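Local coordinates for hypothetical protein TT1823 (Thermus thermophilus, PDB 1ZPW), which probably acts as a divalent-metal-dependent endoribonuclease of the Cas2 family, a homodimer that joins Cas1 in the CRISPR immune system of the bacterium, at residues R4-Y10 and S35-L41. Numbering follows the deposited sequence.
Sequences RLYAVAY and SVFECYL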
ATOM      1  N   ARG A   4       5.121   6.749 -10.274  1.00 23.26           N
ATOM      2  CA  ARG A   4       4.527   7.810  -9.510  1.00 21.17           C
ATOM      3  C   ARG A   4       4.401   7.266  -8.114  1.00 18.04           C
ATOM      4  O   ARG A   4       4.421   6.052  -7.919  1.00 16.09           O
ATOM      5  CB  ARG A   4       3.125   8.092 -10.012  1.00 22.47           C
ATOM      6  CG  ARG A   4       2.980   8.699 -11.375  1.00 28.29           C
ATOM      7  CD  ARG A   4       1.513   8.708 -11.824  1.00 35.08           C
ATOM      8  NE  ARG A   4       0.767   9.878 -11.350  1.00 38.92           N
ATOM      9  CZ  ARG A   4       0.424  10.119 -10.087  1.00 39.04           C
ATOM     10  NH1 ARG A   4       0.771   9.279  -9.116  1.00 40.25           N
ATOM     11  NH2 ARG A   4      -0.259  11.217  -9.788  1.00 38.45           N
ATOM     12  N   LEU A   5       4.256   8.171  -7.149  1.00 16.35           N
ATOM     13  CA  LEU A   5       3.994   7.784  -5.756  1.00 14.77           C
ATOM     14  C   LEU A   5       2.528   7.393  -5.557  1.00 14.14           C
ATOM     15  O   LEU A   5       1.616   8.086  -6.022  1.00 13.46           O
ATOM     16  CB  LEU A   5       4.343   8.934  -4.797  1.00 14.97           C
ATOM     17  CG  LEU A   5       4.022   8.753  -3.304  1.00 15.23           C
ATOM     18  CD1 LEU A   5       4.879   7.616  -2.745  1.00 16.74           C
ATOM     19  CD2 LEU A   5       4.288  10.046  -2.531  1.00 17.08           C
ATOM     20  N   TYR A   6       2.323   6.271  -4.877  1.00 13.74           N
ATOM     21  CA  TYR A   6       0.972   5.861  -4.460  1.00 13.20           C
ATOM     22  C   TYR A   6       0.958   5.640  -2.972  1.00 13.24           C
ATOM     23  O   TYR A   6       1.906   5.099  -2.399  1.00 14.02           O
ATOM     24  CB  TYR A   6       0.536   4.558  -5.147  1.00 13.41           C
ATOM     25  CG  TYR A   6       0.313   4.670  -6.637  1.00 13.31           C
ATOM     26  CD1 TYR A   6       1.404   4.693  -7.527  1.00 15.24           C
ATOM     27  CD2 TYR A   6      -0.986   4.720  -7.155  1.00 13.69           C
ATOM     28  CE1 TYR A   6       1.183   4.811  -8.906  1.00 15.69           C
ATOM     29  CE2 TYR A   6      -1.203   4.819  -8.536  1.00 14.97           C
ATOM     30  CZ  TYR A   6      -0.107   4.845  -9.385  1.00 16.21           C
ATOM     31  OH  TYR A   6      -0.321   4.951 -10.745  1.00 21.26           O
ATOM     32  N   ALA A   7      -0.133   6.053  -2.325  1.00 11.76           N
ATOM     33  CA  ALA A   7      -0.377   5.663  -0.937  1.00 10.64           C
ATOM     34  C   ALA A   7      -1.274   4.437  -0.989  1.00 11.07           C
ATOM     35  O   ALA A   7      -2.309   4.432  -1.668  1.00 11.02           O
ATOM     36  CB  ALA A   7      -1.070   6.778  -0.158  1.00  9.97           C
ATOM     37  N   VAL A   8      -0.867   3.391  -0.288  1.00 11.18           N
ATOM     38  CA  VAL A   8      -1.623   2.132  -0.326  1.00 11.16           C
ATOM     39  C   VAL A   8      -2.099   1.872   1.092  1.00 11.36           C
ATOM     40  O   VAL A   8      -1.278   1.598   1.962  1.00 10.88           O
ATOM     41  CB  VAL A   8      -0.774   0.953  -0.836  1.00 11.09           C
ATOM     42  CG1 VAL A   8      -1.633  -0.318  -0.866  1.00 12.31           C
ATOM     43  CG2 VAL A   8      -0.265   1.234  -2.231  1.00 12.19           C
ATOM     44  N   ALA A   9      -3.421   1.961   1.308  1.00 10.16           N
ATOM     45  CA  ALA A   9      -3.987   1.873   2.642  1.00 11.00           C
ATOM     46  C   ALA A   9      -4.868   0.649   2.725  1.00 11.70           C
ATOM     47  O   ALA A   9      -5.653   0.372   1.812  1.00 12.38           O
ATOM     48  CB  ALA A   9      -4.807   3.124   2.956  1.00 11.50           C
ATOM     49  N   TYR A  10      -4.744  -0.088   3.820  1.00 12.12           N
ATOM     50  CA  TYR A  10      -5.482  -1.345   3.933  1.00 12.99           C
ATOM     51  C   TYR A  10      -6.156  -1.512   5.266  1.00 13.06           C
ATOM     52  O   TYR A  10      -5.715  -0.974   6.293  1.00 13.19           O
ATOM     53  CB  TYR A  10      -4.599  -2.546   3.626  1.00 12.93           C
ATOM     54  CG  TYR A  10      -3.316  -2.613   4.409  1.00 12.29           C
ATOM     55  CD1 TYR A  10      -2.151  -2.028   3.911  1.00 12.91           C
ATOM     56  CD2 TYR A  10      -3.269  -3.249   5.660  1.00 11.77           C
ATOM     57  CE1 TYR A  10      -0.955  -2.094   4.606  1.00 13.94           C
ATOM     58  CE2 TYR A  10      -2.064  -3.319   6.368  1.00 12.48           C
ATOM     59  CZ  TYR A  10      -0.931  -2.749   5.839  1.00 12.84           C
ATOM     60  OH  TYR A  10       0.233  -2.800   6.566  1.00 14.86           O
ATOM     61  N   SER A  35      -1.201   0.986   8.830  1.00 16.37           N
ATOM     62  CA  SER A  35      -2.062   0.471   7.758  1.00 15.75           C
ATOM     63  C   SER A  35      -1.770   1.133   6.434  1.00 13.59           C
ATOM     64  O   SER A  35      -2.635   1.099   5.557  1.00 12.89           O
ATOM     65  CB  SER A  35      -3.533   0.747   8.113  1.00 16.49           C
ATOM     66  OG  SER A  35      -3.809   0.275   9.428  1.00 22.87           O
ATOM     67  N   VAL A  36      -0.589   1.746   6.268  1.00 11.92           N
ATOM     68  CA  VAL A  36      -0.286   2.441   5.017  1.00 12.41           C
ATOM     69  C   VAL A  36       1.143   2.224   4.546  1.00 12.22           C
ATOM     70  O   VAL A  36       2.067   2.360   5.346  1.00 12.74           O
ATOM     71  CB  VAL A  36      -0.486   3.991   5.138  1.00 11.42           C
ATOM     72  CG1 VAL A  36      -0.275   4.673   3.766  1.00 11.61           C
ATOM     73  CG2 VAL A  36      -1.872   4.302   5.680  1.00 13.25           C
ATOM     74  N   PHE A  37       1.295   1.893   3.255  1.00 11.86           N
ATOM     75  CA  PHE A  37       2.586   1.874   2.583  1.00 10.48           C
ATOM     76  C   PHE A  37       2.660   2.944   1.534  1.00 11.87           C
ATOM     77  O   PHE A  37       1.635   3.302   0.943  1.00 12.50           O
ATOM     78  CB  PHE A  37       2.838   0.510   1.894  1.00 11.33           C
ATOM     79  CG  PHE A  37       3.396  -0.551   2.817  1.00 10.09           C
ATOM     80  CD1 PHE A  37       2.629  -1.049   3.878  1.00 14.08           C
ATOM     81  CD2 PHE A  37       4.660  -1.122   2.576  1.00 13.49           C
ATOM     82  CE1 PHE A  37       3.123  -2.023   4.745  1.00 14.13           C
ATOM     83  CE2 PHE A  37       5.179  -2.105   3.453  1.00 12.81           C
ATOM     84  CZ  PHE A  37       4.395  -2.565   4.540  1.00 13.46           C
ATOM     85  N   GLU A  38       3.883   3.415   1.258  1.00 11.68           N
ATOM     86  CA  GLU A  38       4.106   4.289   0.116  1.00 11.59           C
ATOM     87  C   GLU A  38       4.894   3.534  -0.914  1.00 12.34           C
ATOM     88  O   GLU A  38       5.967   3.023  -0.597  1.00 13.31           O
ATOM     89  CB  GLU A  38       4.874   5.538   0.538  1.00 13.09           C
ATOM     90  CG  GLU A  38       3.933   6.563   1.167  1.00 11.99           C
ATOM     91  CD  GLU A  38       4.636   7.802   1.699  1.00 16.62           C
ATOM     92  OE1 GLU A  38       5.857   7.993   1.459  1.00 18.25           O
ATOM     93  OE2 GLU A  38       3.963   8.614   2.362  1.00 15.91           O
ATOM     94  N   CYS A  39       4.382   3.506  -2.139  1.00 12.18           N
ATOM     95  CA  CYS A  39       4.942   2.671  -3.210  1.00 12.85           C
ATOM     96  C   CYS A  39       5.113   3.488  -4.472  1.00 13.86           C
ATOM     97  O   CYS A  39       4.209   4.179  -4.920  1.00 14.52           O
ATOM     98  CB  CYS A  39       3.990   1.491  -3.525  1.00 13.62           C
ATOM     99  SG  CYS A  39       3.712   0.364  -2.143  1.00 14.70           S
ATOM    100  N   TYR A  40       6.272   3.358  -5.106  1.00 14.46           N
ATOM    101  CA  TYR A  40       6.459   3.968  -6.414  1.00 14.83           C
ATOM    102  C   TYR A  40       6.133   2.951  -7.473  1.00 14.83           C
ATOM    103  O   TYR A  40       6.747   1.886  -7.506  1.00 16.63           O
ATOM    104  CB  TYR A  40       7.911   4.469  -6.583  1.00 14.81           C
ATOM    105  CG  TYR A  40       8.081   5.786  -5.888  1.00 14.66           C
ATOM    106  CD1 TYR A  40       7.733   6.971  -6.536  1.00 16.34           C
ATOM    107  CD2 TYR A  40       8.515   5.835  -4.594  1.00 17.87           C
ATOM    108  CE1 TYR A  40       7.852   8.191  -5.907  1.00 19.88           C
ATOM    109  CE2 TYR A  40       8.617   7.057  -3.931  1.00 19.71           C
ATOM    110  CZ  TYR A  40       8.288   8.216  -4.608  1.00 18.72           C
ATOM    111  OH  TYR A  40       8.393   9.436  -3.968  1.00 23.40           O
ATOM    112  N   LEU A  41       5.138   3.246  -8.298  1.00 14.84           N
ATOM    113  CA  LEU A  41       4.617   2.260  -9.258  1.00 16.45           C
ATOM    114  C   LEU A  41       4.434   2.900 -10.602  1.00 18.12           C
ATOM    115  O   LEU A  41       4.076   4.098 -10.714  1.00 18.90           O
ATOM    116  CB  LEU A  41       3.243   1.709  -8.815  1.00 15.12           C
ATOM    117  CG  LEU A  41       3.163   1.129  -7.391  1.00 14.59           C
ATOM    118  CD1 LEU A  41       1.688   1.047  -6.930  1.00 15.02           C
ATOM    119  CD2 LEU A  41       3.899  -0.167  -7.244  1.00 14.91           C
TER
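Arg4, Tyr6 and Val8 face Leu41, Cys39 and Phe37 as hydrogen-bonded pairs of two antiparallel strands, their axes 4.7 Å apart, and Tyr10 N adds a seventh bond to Ser35 O. These are the central strands of the ferredoxin-like sheet of Cas2. The face bearing Tyr6, Val8, Phe37, Cys39 and Leu41 lies under helices 15-26 and 43-56, which suits its largely apolar residues. Here Leu41 CD1 packs 3.7 Å from Tyr6 CD1, above the ring plane near that corner, with Leu41 CB beside it. Small Cys39 sets SG 4.1 Å from Val8 CG2. Tyr10 places CG between its backbone N and carbonyl carbon (chi1 53°), which brings the ring over Ser35, whose CA makes a CH-pi contact. Tyr10 OH meets the Phe37 edge at CE1, 3.5 Å away, and hydrogen-bonds Arg31. On the other face, Leu5 CD1 makes a CH-pi contact 4.2 Å from the Tyr40 ring centroid. Ala9 CB reaches Val36 CG2 at 4.2 Å, a small residue suiting this closely spaced non-hydrogen-bonded pair. Asp11, predicted to bind magnesium, follows Tyr10. Backbone bonds thus fix the register, while helices 43-56 and 15-26 cover the Tyr6-Leu41 and Tyr10-Phe37 clusters respectively.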